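Local coordinates for protein glycerol Dehydrogenase (Unidentified, PDB 5XN8) that probably catalyses the NAD-dependent oxidation of glycerol to dihydroxyacetone, as a metal-dependent member of the iron-containing alcohol dehydrogenase family, at residues E30-A36 with I57-R63; L297-E301 with Q361-R365; F21-K26 with L52-I57; C206-L210 with R232-N237. One frame throughout, in Å; residues are numbered along the deposited sequence.

Interaction 1: residues E30-A36 with I57-R63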
loop_
_atom_site.group_PDB
_atom_site.type_symbol
_atom_site.label_atom_id
_atom_site.label_comp_id
_atom_site.label_asym_id
_atom_site.label_seq_id
_atom_site.Cartn_x
_atom_site.Cartn_y
_atom_site.Cartn_z
ATOM N N GLU A 30 11.713 27.994 50.469
ATOM C CA GLU A 30 12.053 27.366 51.755
ATOM C C GLU A 30 10.819 27.046 52.608
ATOM O O GLU A 30 10.933 26.320 53.608
ATOM C CB GLU A 30 13.037 28.248 52.536
ATOM C CG GLU A 30 14.404 28.320 51.874
ATOM C CD GLU A 30 15.124 29.638 52.079
ATOM O OE1 GLU A 30 14.484 30.720 52.067
ATOM O OE2 GLU A 30 16.363 29.585 52.214
ATOM N N SER A 31 9.654 27.578 52.229
ATOM C CA SER A 31 8.400 27.253 52.914
ATOM C C SER A 31 7.189 27.386 51.996
ATOM O O SER A 31 7.203 28.173 51.049
ATOM C CB SER A 31 8.228 28.125 54.170
ATOM O OG SER A 31 8.051 29.487 53.833
ATOM N N PHE A 32 6.144 26.623 52.305
ATOM C CA PHE A 32 4.950 26.538 51.468
ATOM C C PHE A 32 3.639 26.638 52.244
ATOM O O PHE A 32 3.487 26.055 53.313
ATOM C CB PHE A 32 4.976 25.237 50.656
ATOM C CG PHE A 32 5.790 25.335 49.401
ATOM C CD1 PHE A 32 5.229 25.837 48.236
ATOM C CD2 PHE A 32 7.131 24.963 49.393
ATOM C CE1 PHE A 32 5.990 25.948 47.075
ATOM C CE2 PHE A 32 7.891 25.072 48.241
ATOM C CZ PHE A 32 7.321 25.568 47.079
ATOM N N PHE A 33 2.701 27.379 51.668
ATOM C CA PHE A 33 1.341 27.510 52.155
ATOM C C PHE A 33 0.474 26.506 51.384
ATOM O O PHE A 33 0.221 26.687 50.197
ATOM C CB PHE A 33 0.879 28.944 51.909
ATOM C CG PHE A 33 -0.514 29.238 52.368
ATOM C CD1 PHE A 33 -0.774 29.499 53.705
ATOM C CD2 PHE A 33 -1.563 29.305 51.456
ATOM C CE1 PHE A 33 -2.058 29.796 54.132
ATOM C CE2 PHE A 33 -2.848 29.606 51.873
ATOM C CZ PHE A 33 -3.095 29.850 53.216
ATOM N N VAL A 34 0.038 25.449 52.057
ATOM C CA VAL A 34 -0.659 24.328 51.426
ATOM C C VAL A 34 -2.172 24.449 51.632
ATOM O O VAL A 34 -2.611 24.605 52.760
ATOM C CB VAL A 34 -0.175 22.983 52.022
ATOM C CG1 VAL A 34 -0.657 21.803 51.183
ATOM C CG2 VAL A 34 1.339 22.967 52.160
ATOM N N ILE A 35 -2.959 24.374 50.556
ATOM C CA ILE A 35 -4.437 24.418 50.667
ATOM C C ILE A 35 -5.145 23.212 50.046
ATOM O O ILE A 35 -4.715 22.677 49.014
ATOM C CB ILE A 35 -5.045 25.726 50.099
ATOM C CG1 ILE A 35 -4.912 25.815 48.573
ATOM C CG2 ILE A 35 -4.385 26.935 50.751
ATOM C CD1 ILE A 35 -5.624 27.013 47.977
ATOM N N ALA A 36 -6.245 22.815 50.685
ATOM C CA ALA A 36 -7.098 21.716 50.242
ATOM C C ALA A 36 -8.427 21.732 51.010
ATOM O O ALA A 36 -8.495 22.245 52.131
ATOM C CB ALA A 36 -6.388 20.390 50.464
ATOM N N ILE A 57 11.363 21.475 54.551
ATOM C CA ILE A 57 10.556 22.593 54.059
ATOM C C ILE A 57 9.491 22.879 55.113
ATOM O O ILE A 57 8.763 21.978 55.516
ATOM C CB ILE A 57 9.898 22.265 52.691
ATOM C CG1 ILE A 57 10.954 21.779 51.688
ATOM C CG2 ILE A 57 9.158 23.475 52.123
ATOM C CD1 ILE A 57 10.429 21.536 50.295
ATOM N N SER A 58 9.423 24.130 55.559
ATOM C CA SER A 58 8.447 24.566 56.565
ATOM C C SER A 58 7.076 24.725 55.912
ATOM O O SER A 58 6.985 25.213 54.789
ATOM C CB SER A 58 8.895 25.891 57.197
ATOM O OG SER A 58 7.934 26.377 58.118
ATOM N N LEU A 59 6.015 24.311 56.607
ATOM C CA LEU A 59 4.660 24.310 56.042
ATOM C C LEU A 59 3.607 24.789 57.023
ATOM O O LEU A 59 3.715 24.571 58.225
ATOM C CB LEU A 59 4.259 22.897 55.617
ATOM C CG LEU A 59 5.112 22.179 54.576
ATOM C CD1 LEU A 59 5.176 20.674 54.813
ATOM C CD2 LEU A 59 4.632 22.509 53.169
ATOM N N HIS A 60 2.582 25.436 56.477
ATOM C CA HIS A 60 1.321 25.636 57.170
ATOM C C HIS A 60 0.175 25.219 56.237
ATOM O O HIS A 60 0.013 25.783 55.152
ATOM C CB HIS A 60 1.182 27.072 57.668
ATOM C CG HIS A 60 -0.210 27.418 58.090
ATOM N ND1 HIS A 60 -0.822 26.839 59.180
ATOM C CD2 HIS A 60 -1.125 28.254 57.552
ATOM C CE1 HIS A 60 -2.053 27.297 59.295
ATOM N NE2 HIS A 60 -2.263 28.159 58.318
ATOM N N ALA A 61 -0.583 24.209 56.667
ATOM C CA ALA A 61 -1.753 23.725 55.943
ATOM C C ALA A 61 -2.971 24.516 56.375
ATOM O O ALA A 61 -3.128 24.813 57.563
ATOM C CB ALA A 61 -1.972 22.248 56.222
ATOM N N GLU A 62 -3.833 24.858 55.419
ATOM C CA GLU A 62 -5.065 25.597 55.715
ATOM C C GLU A 62 -6.241 25.075 54.884
ATOM O O GLU A 62 -6.062 24.613 53.760
ATOM C CB GLU A 62 -4.840 27.099 55.480
ATOM C CG GLU A 62 -5.917 28.023 56.038
ATOM C CD GLU A 62 -6.058 27.959 57.552
ATOM O OE1 GLU A 62 -5.117 28.368 58.267
ATOM O OE2 GLU A 62 -7.122 27.510 58.024
ATOM N N ARG A 63 -7.433 25.159 55.460
ATOM C CA ARG A 63 -8.649 24.614 54.864
ATOM C C ARG A 63 -9.188 25.536 53.772
ATOM O O ARG A 63 -9.193 26.756 53.926
ATOM C CB ARG A 63 -9.717 24.420 55.958
ATOM C CG ARG A 63 -10.953 23.680 55.499
ATOM C CD ARG A 63 -11.969 23.499 56.628
ATOM N NE ARG A 63 -13.309 23.892 56.215
ATOM C CZ ARG A 63 -13.750 25.149 56.151
ATOM N NH1 ARG A 63 -12.971 26.182 56.472
ATOM N NH2 ARG A 63 -15.004 25.378 55.760
#

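Interaction 2: residues L297-E301 with Q361-R365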
loop_
_atom_site.group_PDB
_atom_site.type_symbol
_atom_site.label_atom_id
_atom_site.label_comp_id
_atom_site.label_asym_id
_atom_site.label_seq_id
_atom_site.Cartn_x
_atom_site.Cartn_y
_atom_site.Cartn_z
ATOM N N LEU A 297 -17.287 9.362 17.198
ATOM C CA LEU A 297 -18.496 8.727 17.709
ATOM C C LEU A 297 -18.170 7.385 18.383
ATOM O O LEU A 297 -18.629 7.111 19.503
ATOM C CB LEU A 297 -19.495 8.479 16.576
ATOM C CG LEU A 297 -20.299 9.649 16.026
ATOM C CD1 LEU A 297 -21.037 9.190 14.780
ATOM C CD2 LEU A 297 -21.269 10.247 17.056
ATOM N N GLY A 298 -17.373 6.569 17.692
ATOM C CA GLY A 298 -16.928 5.278 18.199
ATOM C C GLY A 298 -16.146 5.369 19.482
ATOM O O GLY A 298 -16.374 4.589 20.397
ATOM N N PHE A 299 -15.245 6.341 19.559
ATOM C CA PHE A 299 -14.487 6.610 20.784
ATOM C C PHE A 299 -15.414 7.008 21.926
ATOM O O PHE A 299 -15.361 6.397 23.002
ATOM C CB PHE A 299 -13.439 7.701 20.555
ATOM C CG PHE A 299 -12.714 8.118 21.803
ATOM C CD1 PHE A 299 -11.644 7.368 22.280
ATOM C CD2 PHE A 299 -13.095 9.262 22.501
ATOM C CE1 PHE A 299 -10.989 7.722 23.446
ATOM C CE2 PHE A 299 -12.433 9.633 23.659
ATOM C CZ PHE A 299 -11.381 8.858 24.133
ATOM N N CYS A 300 -16.248 8.023 21.686
ATOM C CA CYS A 300 -17.196 8.524 22.693
ATOM C C CYS A 300 -18.150 7.440 23.244
ATOM O O CYS A 300 -18.290 7.308 24.454
ATOM C CB CYS A 300 -18.013 9.710 22.139
ATOM S SG CYS A 300 -17.161 11.294 22.025
ATOM N N GLU A 301 -18.791 6.672 22.369
ATOM C CA GLU A 301 -19.695 5.580 22.797
ATOM C C GLU A 301 -18.992 4.558 23.676
ATOM O O GLU A 301 -19.534 4.110 24.690
ATOM C CB GLU A 301 -20.298 4.858 21.587
ATOM C CG GLU A 301 -21.131 3.606 21.922
ATOM C CD GLU A 301 -21.821 2.995 20.721
ATOM O OE1 GLU A 301 -21.285 3.140 19.594
ATOM O OE2 GLU A 301 -22.890 2.363 20.877
ATOM N N GLN A 361 -28.411 7.786 15.294
ATOM C CA GLN A 361 -28.205 6.711 14.323
ATOM C C GLN A 361 -27.062 5.757 14.735
ATOM O O GLN A 361 -27.199 4.523 14.643
ATOM C CB GLN A 361 -27.914 7.304 12.954
ATOM C CG GLN A 361 -28.067 6.342 11.786
ATOM C CD GLN A 361 -27.383 6.878 10.541
ATOM O OE1 GLN A 361 -26.212 6.571 10.285
ATOM N NE2 GLN A 361 -28.087 7.727 9.795
ATOM N N TRP A 362 -25.966 6.339 15.223
ATOM C CA TRP A 362 -24.801 5.586 15.672
ATOM C C TRP A 362 -25.096 4.667 16.861
ATOM O O TRP A 362 -24.697 3.502 16.884
ATOM C CB TRP A 362 -23.657 6.550 16.033
ATOM C CG TRP A 362 -22.409 5.840 16.391
ATOM C CD1 TRP A 362 -21.964 5.558 17.644
ATOM C CD2 TRP A 362 -21.455 5.275 15.483
ATOM N NE1 TRP A 362 -20.781 4.866 17.580
ATOM C CE2 TRP A 362 -20.435 4.685 16.266
ATOM C CE3 TRP A 362 -21.352 5.216 14.079
ATOM C CZ2 TRP A 362 -19.331 4.037 15.706
ATOM C CZ3 TRP A 362 -20.260 4.559 13.518
ATOM C CH2 TRP A 362 -19.258 3.983 14.337
ATOM N N LEU A 363 -25.785 5.197 17.855
ATOM C CA LEU A 363 -26.182 4.404 19.017
ATOM C C LEU A 363 -27.234 3.318 18.731
ATOM O O LEU A 363 -27.362 2.359 19.510
ATOM C CB LEU A 363 -26.691 5.334 20.128
ATOM C CG LEU A 363 -25.652 6.269 20.743
ATOM C CD1 LEU A 363 -26.359 7.244 21.673
ATOM C CD2 LEU A 363 -24.546 5.500 21.457
ATOM N N ALA A 364 -27.982 3.470 17.636
ATOM C CA ALA A 364 -29.073 2.552 17.267
ATOM C C ALA A 364 -28.731 1.543 16.161
ATOM O O ALA A 364 -29.625 0.831 15.693
ATOM C CB ALA A 364 -30.286 3.365 16.846
ATOM N N ARG A 365 -27.456 1.444 15.774
ATOM C CA ARG A 365 -27.065 0.711 14.564
ATOM C C ARG A 365 -26.885 -0.792 14.805
ATOM O O ARG A 365 -26.482 -1.226 15.890
ATOM C CB ARG A 365 -25.790 1.317 13.969
ATOM C CG ARG A 365 -24.502 0.960 14.708
ATOM C CD ARG A 365 -23.396 1.956 14.377
ATOM N NE ARG A 365 -22.214 1.767 15.213
ATOM C CZ ARG A 365 -21.289 0.820 15.081
ATOM N NH1 ARG A 365 -21.389 -0.117 14.136
ATOM N NH2 ARG A 365 -20.255 0.803 15.929
#

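Interaction 3: residues F21-K26 with L52-I57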
loop_
_atom_site.group_PDB
_atom_site.type_symbol
_atom_site.label_atom_id
_atom_site.label_comp_id
_atom_site.label_asym_id
_atom_site.label_seq_id
_atom_site.Cartn_x
_atom_site.Cartn_y
_atom_site.Cartn_z
ATOM N N PHE A 21 7.918 14.938 45.189
ATOM C CA PHE A 21 8.140 16.229 44.512
ATOM C C PHE A 21 8.909 17.243 45.363
ATOM O O PHE A 21 9.266 18.309 44.860
ATOM C CB PHE A 21 6.803 16.810 44.023
ATOM C CG PHE A 21 6.047 17.619 45.059
ATOM C CD1 PHE A 21 5.266 17.003 46.042
ATOM C CD2 PHE A 21 6.091 19.003 45.023
ATOM C CE1 PHE A 21 4.573 17.758 46.973
ATOM C CE2 PHE A 21 5.406 19.768 45.963
ATOM C CZ PHE A 21 4.639 19.145 46.935
ATOM N N GLY A 22 9.164 16.917 46.632
ATOM C CA GLY A 22 9.864 17.812 47.544
ATOM C C GLY A 22 11.264 18.209 47.109
ATOM O O GLY A 22 11.700 19.332 47.374
ATOM N N ALA A 23 11.967 17.290 46.451
ATOM C CA ALA A 23 13.315 17.550 45.930
ATOM C C ALA A 23 13.340 18.775 45.022
ATOM O O ALA A 23 14.195 19.649 45.168
ATOM C CB ALA A 23 13.834 16.328 45.177
ATOM N N TYR A 24 12.374 18.848 44.112
ATOM C CA TYR A 24 12.286 19.952 43.161
ATOM C C TYR A 24 11.666 21.197 43.794
ATOM O O TYR A 24 12.054 22.319 43.465
ATOM C CB TYR A 24 11.487 19.543 41.922
ATOM C CG TYR A 24 12.029 18.320 41.195
ATOM C CD1 TYR A 24 11.645 17.043 41.576
ATOM C CD2 TYR A 24 12.895 18.444 40.099
ATOM C CE1 TYR A 24 12.105 15.913 40.903
ATOM C CE2 TYR A 24 13.369 17.332 39.424
ATOM C CZ TYR A 24 12.975 16.062 39.827
ATOM O OH TYR A 24 13.431 14.942 39.164
ATOM N N ALA A 25 10.705 20.995 44.697
ATOM C CA ALA A 25 10.026 22.095 45.392
ATOM C C ALA A 25 10.962 22.881 46.300
ATOM O O ALA A 25 10.877 24.107 46.366
ATOM C CB ALA A 25 8.843 21.559 46.192
ATOM N N LYS A 26 11.858 22.172 46.985
ATOM C CA LYS A 26 12.901 22.784 47.825
ATOM C C LYS A 26 13.652 23.947 47.155
ATOM O O LYS A 26 13.962 24.943 47.818
ATOM C CB LYS A 26 13.889 21.705 48.280
ATOM C CG LYS A 26 15.041 22.194 49.156
ATOM C CD LYS A 26 15.854 21.087 49.828
ATOM C CE LYS A 26 15.649 19.662 49.291
ATOM N NZ LYS A 26 16.124 18.661 50.283
ATOM N N LEU A 52 7.135 16.855 52.250
ATOM C CA LEU A 52 7.764 18.180 52.213
ATOM C C LEU A 52 8.627 18.427 53.451
ATOM O O LEU A 52 9.710 19.006 53.339
ATOM C CB LEU A 52 6.716 19.287 52.073
ATOM C CG LEU A 52 6.042 19.411 50.703
ATOM C CD1 LEU A 52 4.703 20.132 50.794
ATOM C CD2 LEU A 52 6.955 20.116 49.711
ATOM N N HIS A 53 8.149 17.988 54.614
ATOM C CA HIS A 53 8.928 18.042 55.860
ATOM C C HIS A 53 10.227 17.231 55.754
ATOM O O HIS A 53 11.274 17.685 56.221
ATOM C CB HIS A 53 8.099 17.559 57.066
ATOM C CG HIS A 53 7.117 18.567 57.588
ATOM N ND1 HIS A 53 7.454 19.878 57.856
ATOM C CD2 HIS A 53 5.812 18.439 57.932
ATOM C CE1 HIS A 53 6.393 20.518 58.317
ATOM N NE2 HIS A 53 5.385 19.667 58.373
ATOM N N SER A 54 10.166 16.056 55.125
ATOM C CA SER A 54 11.347 15.192 54.978
ATOM C C SER A 54 12.461 15.799 54.111
ATOM O O SER A 54 13.624 15.419 54.261
ATOM C CB SER A 54 10.960 13.802 54.458
ATOM O OG SER A 54 10.580 13.840 53.094
ATOM N N HIS A 55 12.114 16.730 53.216
ATOM C CA HIS A 55 13.121 17.545 52.509
ATOM C C HIS A 55 13.387 18.913 53.174
ATOM O O HIS A 55 13.883 19.827 52.517
ATOM C CB HIS A 55 12.746 17.753 51.030
ATOM C CG HIS A 55 12.608 16.486 50.243
ATOM N ND1 HIS A 55 11.403 15.833 50.120
ATOM C CD2 HIS A 55 13.498 15.777 49.505
ATOM C CE1 HIS A 55 11.556 14.766 49.353
ATOM N NE2 HIS A 55 12.819 14.707 48.971
ATOM N N ASP A 56 13.079 19.046 54.466
ATOM C CA ASP A 56 13.347 20.271 55.238
ATOM C C ASP A 56 12.687 21.517 54.626
ATOM O O ASP A 56 13.358 22.467 54.222
ATOM C CB ASP A 56 14.862 20.461 55.419
ATOM C CG ASP A 56 15.211 21.397 56.569
ATOM O OD1 ASP A 56 14.762 21.147 57.709
ATOM O OD2 ASP A 56 15.928 22.394 56.320
ATOM N N ILE A 57 11.363 21.475 54.551
ATOM C CA ILE A 57 10.556 22.593 54.059
ATOM C C ILE A 57 9.491 22.879 55.113
ATOM O O ILE A 57 8.763 21.978 55.516
ATOM C CB ILE A 57 9.898 22.265 52.691
ATOM C CG1 ILE A 57 10.954 21.779 51.688
ATOM C CG2 ILE A 57 9.158 23.475 52.123
ATOM C CD1 ILE A 57 10.429 21.536 50.295
#

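Interaction 4: residues C206-L210 with R232-N237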
loop_
_atom_site.group_PDB
_atom_site.type_symbol
_atom_site.label_atom_id
_atom_site.label_comp_id
_atom_site.label_asym_id
_atom_site.label_seq_id
_atom_site.Cartn_x
_atom_site.Cartn_y
_atom_site.Cartn_z
ATOM N N CYS A 206 -2.051 14.266 21.557
ATOM C CA CYS A 206 -3.176 14.118 22.492
ATOM C C CYS A 206 -4.272 13.225 21.904
ATOM O O CYS A 206 -4.677 12.227 22.518
ATOM C CB CYS A 206 -3.748 15.493 22.824
ATOM S SG CYS A 206 -5.039 15.492 24.054
ATOM N N TYR A 207 -4.704 13.573 20.691
ATOM C CA TYR A 207 -5.773 12.878 19.982
ATOM C C TYR A 207 -5.416 11.435 19.637
ATOM O O TYR A 207 -6.227 10.536 19.875
ATOM C CB TYR A 207 -6.150 13.667 18.711
ATOM C CG TYR A 207 -7.193 13.022 17.823
ATOM C CD1 TYR A 207 -8.494 12.806 18.278
ATOM C CD2 TYR A 207 -6.880 12.638 16.527
ATOM C CE1 TYR A 207 -9.450 12.223 17.466
ATOM C CE2 TYR A 207 -7.823 12.055 15.701
ATOM C CZ TYR A 207 -9.110 11.838 16.181
ATOM O OH TYR A 207 -10.060 11.240 15.378
ATOM N N ASP A 208 -4.219 11.204 19.089
ATOM C CA ASP A 208 -3.776 9.839 18.740
ATOM C C ASP A 208 -3.600 8.961 19.973
ATOM O O ASP A 208 -3.811 7.750 19.912
ATOM C CB ASP A 208 -2.455 9.848 17.946
ATOM C CG ASP A 208 -2.581 10.526 16.579
ATOM O OD1 ASP A 208 -3.671 10.487 15.953
ATOM O OD2 ASP A 208 -1.568 11.101 16.123
ATOM N N THR A 209 -3.179 9.569 21.076
ATOM C CA THR A 209 -3.029 8.872 22.355
ATOM C C THR A 209 -4.386 8.433 22.916
ATOM O O THR A 209 -4.510 7.317 23.402
ATOM C CB THR A 209 -2.273 9.738 23.387
ATOM O OG1 THR A 209 -0.996 10.092 22.859
ATOM C CG2 THR A 209 -2.069 8.997 24.695
ATOM N N LEU A 210 -5.398 9.288 22.833
ATOM C CA LEU A 210 -6.760 8.893 23.254
ATOM C C LEU A 210 -7.249 7.663 22.492
ATOM O O LEU A 210 -7.741 6.721 23.107
ATOM C CB LEU A 210 -7.766 10.018 23.067
ATOM C CG LEU A 210 -7.668 11.230 23.974
ATOM C CD1 LEU A 210 -8.654 12.300 23.539
ATOM C CD2 LEU A 210 -7.908 10.851 25.416
ATOM N N ARG A 232 -0.204 7.246 30.146
ATOM C CA ARG A 232 -0.242 7.944 28.850
ATOM C C ARG A 232 -1.467 8.853 28.736
ATOM O O ARG A 232 -1.372 9.962 28.207
ATOM C CB ARG A 232 -0.249 6.965 27.666
ATOM C CG ARG A 232 0.923 6.005 27.551
ATOM C CD ARG A 232 2.237 6.688 27.225
ATOM N NE ARG A 232 3.354 5.731 27.262
ATOM C CZ ARG A 232 3.680 4.870 26.287
ATOM N NH1 ARG A 232 2.982 4.805 25.146
ATOM N NH2 ARG A 232 4.718 4.060 26.449
ATOM N N ILE A 233 -2.608 8.368 29.221
ATOM C CA ILE A 233 -3.862 9.127 29.179
ATOM C C ILE A 233 -3.882 10.286 30.168
ATOM O O ILE A 233 -4.422 11.339 29.854
ATOM C CB ILE A 233 -5.092 8.186 29.358
ATOM C CG1 ILE A 233 -5.287 7.347 28.088
ATOM C CG2 ILE A 233 -6.377 8.949 29.701
ATOM C CD1 ILE A 233 -5.831 8.094 26.885
ATOM N N ILE A 234 -3.305 10.098 31.355
ATOM C CA ILE A 234 -3.146 11.197 32.323
ATOM C C ILE A 234 -2.258 12.314 31.750
ATOM O O ILE A 234 -2.514 13.497 31.996
ATOM C CB ILE A 234 -2.601 10.691 33.681
ATOM C CG1 ILE A 234 -3.676 9.873 34.404
ATOM C CG2 ILE A 234 -2.162 11.847 34.582
ATOM C CD1 ILE A 234 -3.147 9.055 35.569
ATOM N N GLU A 235 -1.226 11.947 30.999
ATOM C CA GLU A 235 -0.357 12.931 30.344
ATOM C C GLU A 235 -1.089 13.621 29.195
ATOM O O GLU A 235 -0.987 14.840 29.037
ATOM C CB GLU A 235 0.913 12.267 29.816
ATOM C CG GLU A 235 1.977 13.263 29.362
ATOM C CD GLU A 235 3.076 12.653 28.519
ATOM O OE1 GLU A 235 3.297 11.432 28.624
ATOM O OE2 GLU A 235 3.728 13.407 27.746
ATOM N N ALA A 236 -1.796 12.828 28.389
ATOM C CA ALA A 236 -2.660 13.360 27.336
ATOM C C ALA A 236 -3.669 14.362 27.894
ATOM O O ALA A 236 -3.782 15.483 27.391
ATOM C CB ALA A 236 -3.385 12.227 26.617
ATOM N N ASN A 237 -4.373 13.949 28.946
ATOM C CA ASN A 237 -5.408 14.764 29.601
ATOM C C ASN A 237 -4.893 16.039 30.256
ATOM O O ASN A 237 -5.653 17.010 30.379
ATOM C CB ASN A 237 -6.154 13.942 30.676
ATOM C CG ASN A 237 -7.136 12.942 30.094
ATOM O OD1 ASN A 237 -7.194 12.729 28.877
ATOM N ND2 ASN A 237 -7.931 12.329 30.971
#

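Interaction 1: residues E30-A36 with I57-R63
F32 and V34 bond through their backbones to S58, H60 and E62, alternating donor and acceptor, joining strands 31-36 and 58-63 in parallel, 12° apart in direction and 4.8 Å between axes. The shortest of these bonds runs from E62 N to V34 O at 2.9 Å, while that from H60 N to F32 O is weak. On one face L59 reaches across: its CD2 lies 3.5 Å from V34 CG2 and 3.7 Å from F32 CB. The F32 ring receives I57 CG2 at its edge, in plane, 3.7 Å from CD2. On the other face F33 runs alongside H60, with F33 CE1 3.9 Å from H60 CD2 near the imidazole plane. A bend in the E62 chain brings OE1 to 2.9 Å from H60 NE2, a hydrogen bond bent at the N-H (139°) that meets OE1 on its anti side, 27° out of the carboxylate plane. This bond and stacking on H83 help to hold the imidazole. The pair belongs to a right-handed beta-alpha-beta crossover of the Rossmann-like region, with D37, a probable NAD(+) ligand, just beyond A36. Helix 38-54 covers V34 and L59, helix 70-83 covers F33, H60 and E62, and strand 87-92 flanks 31-36 on its other side.

Interaction 2: residues L297-E301 with Q361-R365
W362 sets one face of its indole over L297, with the benzo end near G298, and the indole supplies most of the C-terminal segment's share of the contact with helix 290-303. The tight part is the L297 side. L297 CB stands almost exactly on the normal of the five-membered ring, 3.8 Å from its centroid, in a CH-pi contact over the face. L297 CD1 lies 3.9 Å from W362 CB. Farther out on the indole, W362 CZ2 comes to 3.7 Å from G298 CA, a close approach of ring to helix backbone at a residue with no side chain. The indole reaches this place because CG is anti to the backbone N of W362 (chi1 -175°), which directs the ring across to the neighbouring helix.

The E301 side is more polar and more exposed. Its extended chain brings OE1 to 2.7 Å from W362 NE1, with carboxylate and indole planes 62° apart. Looser packing begins at L363 and R365, both exposed. E301 OE2 passes L363 CD2 at 3.6 Å where the two side chains run antiparallel alongside one another. R365, the last residue of the chain, folds back so that its NE sits 3.4 Å above the indole, on the face opposite L297. R365 NH2 remains 4.5 Å from E301 OE1, beyond a salt bridge, although the opposite charges would probably still attract.

The contact joins helix 290-303 to the C-terminal end of the chain, away from the annotated sites. L363 also touches V307, T308 and Q311 of the loop after helix 290-303, while F299 packs on helices 162-185 and 197-223.

Interaction 3: residues F21-K26 with L52-I57
L52 pushes its CD2 methyl toward the F21 ring, 3.7 Å from F21 CZ, and the two side chains meet at a slant in the apolar centre of the contact. F21 has its CG between the backbone N and the carbonyl carbon (chi1 86°), a rotamer that turns the ring toward L52. The same L52 CD2 lies 4.2 Å from A25 CB. Beside it, I57 contributes CD1, which stops 3.7 Å from K26 N and so packs against the backbone at K26.

These residues belong to the nucleotide-binding, Rossmann-like half of the subunit. Segment 21-26 precedes strand 31-36 in the chain; the other segment, 52-57, holds the end of helix 38-54 and the turn into strand 58-63. Segment 21-26 therefore packs beside the beta-alpha-beta unit made of strand 31-36, helix 38-54 and strand 58-63. F21 also reaches L12, V112, I114, M149 and V151 on the central parallel sheet, and L52 touches L59.

Farther out, the H55 imidazole lies flat over the G22-A23 peptide. G22 C and A23 N stand over the centre of one ring face, A23 N 3.6 Å above the plane, and G22 CA approaches H55 ND1 to 3.6 Å, a fit possible because G22 carries no side chain. H55 ND1 is hydrogen-bonded to G51 O, which fixes the turn of the ring. At the polar edge K26 crosses H55 at about a right angle, its chain bent at chi3 (14°). Its NZ lies at the edge of the imidazole, in plane, and makes a weak hydrogen bond of 3.4 Å to H55 O.

Interaction 4: residues C206-L210 with R232-N237
T209 faces the neighbouring helix directly, and its side chain traces the contact between antiparallel helices 197-223 and 228-247, whose segment axes pass 9.3 Å apart at a crossing angle of -148°. The two helices are consecutive in the chain and form a helical hairpin in the all-helical part of the subunit. CB points toward the partner helix and divides there into two unlike branches. The methyl branch, CG2, is anti to the backbone N (chi1 of OG1 -58°) and enters between R232 and A236: it lies 3.7 Å from R232 O, and 4.0 Å from both R232 CB and A236 CB. The hydroxyl branch, OG1, turns back instead and hydrogen-bonds to L205 O in its own helix, so the polar atom is satisfied without a partner across the gap.

To one side of the threonine, L210 and I233 meet at about a right angle, L210 CD2 3.8 Å from I233 CD1. I233 CD1 is equally close to T209 O, filling the groove beside the helix backbone. L210 CD2 also sits 4.0 Å from N237 OD1, while the amide nitrogen of N237 is hydrogen-bonded to A118 O. At the other end C206 SG approaches A236 O to 3.6 Å.

R232 leads its guanidinium away to salt bridges with D228 and with E197 of a neighbouring subunit. Helix 162-185 covers C206, L210 and N237 from within the chain, and helix 290-303 packs on L210 through F299.

Interactions 1 and 3 form one continuous piece of the nucleotide-binding region: they share I57, their centres lie 12 Å apart, and L59 CD2 touches L52 CD1 at 3.4 Å. Interactions 2 and 4 belong to the helical part, 21 Å apart between centres, and are joined where F299 CE1 meets L210 O at 3.4 Å. Interactions 1 and 2 lie on opposite sides of the chain's centre. Interaction 4 lies near the metal site: the N237 side chain is about 10 Å from the zinc ion held by D171, H254 and H271. In interaction 1 the A36 side chain is about 5 Å from that of D37, a probable NAD(+) ligand.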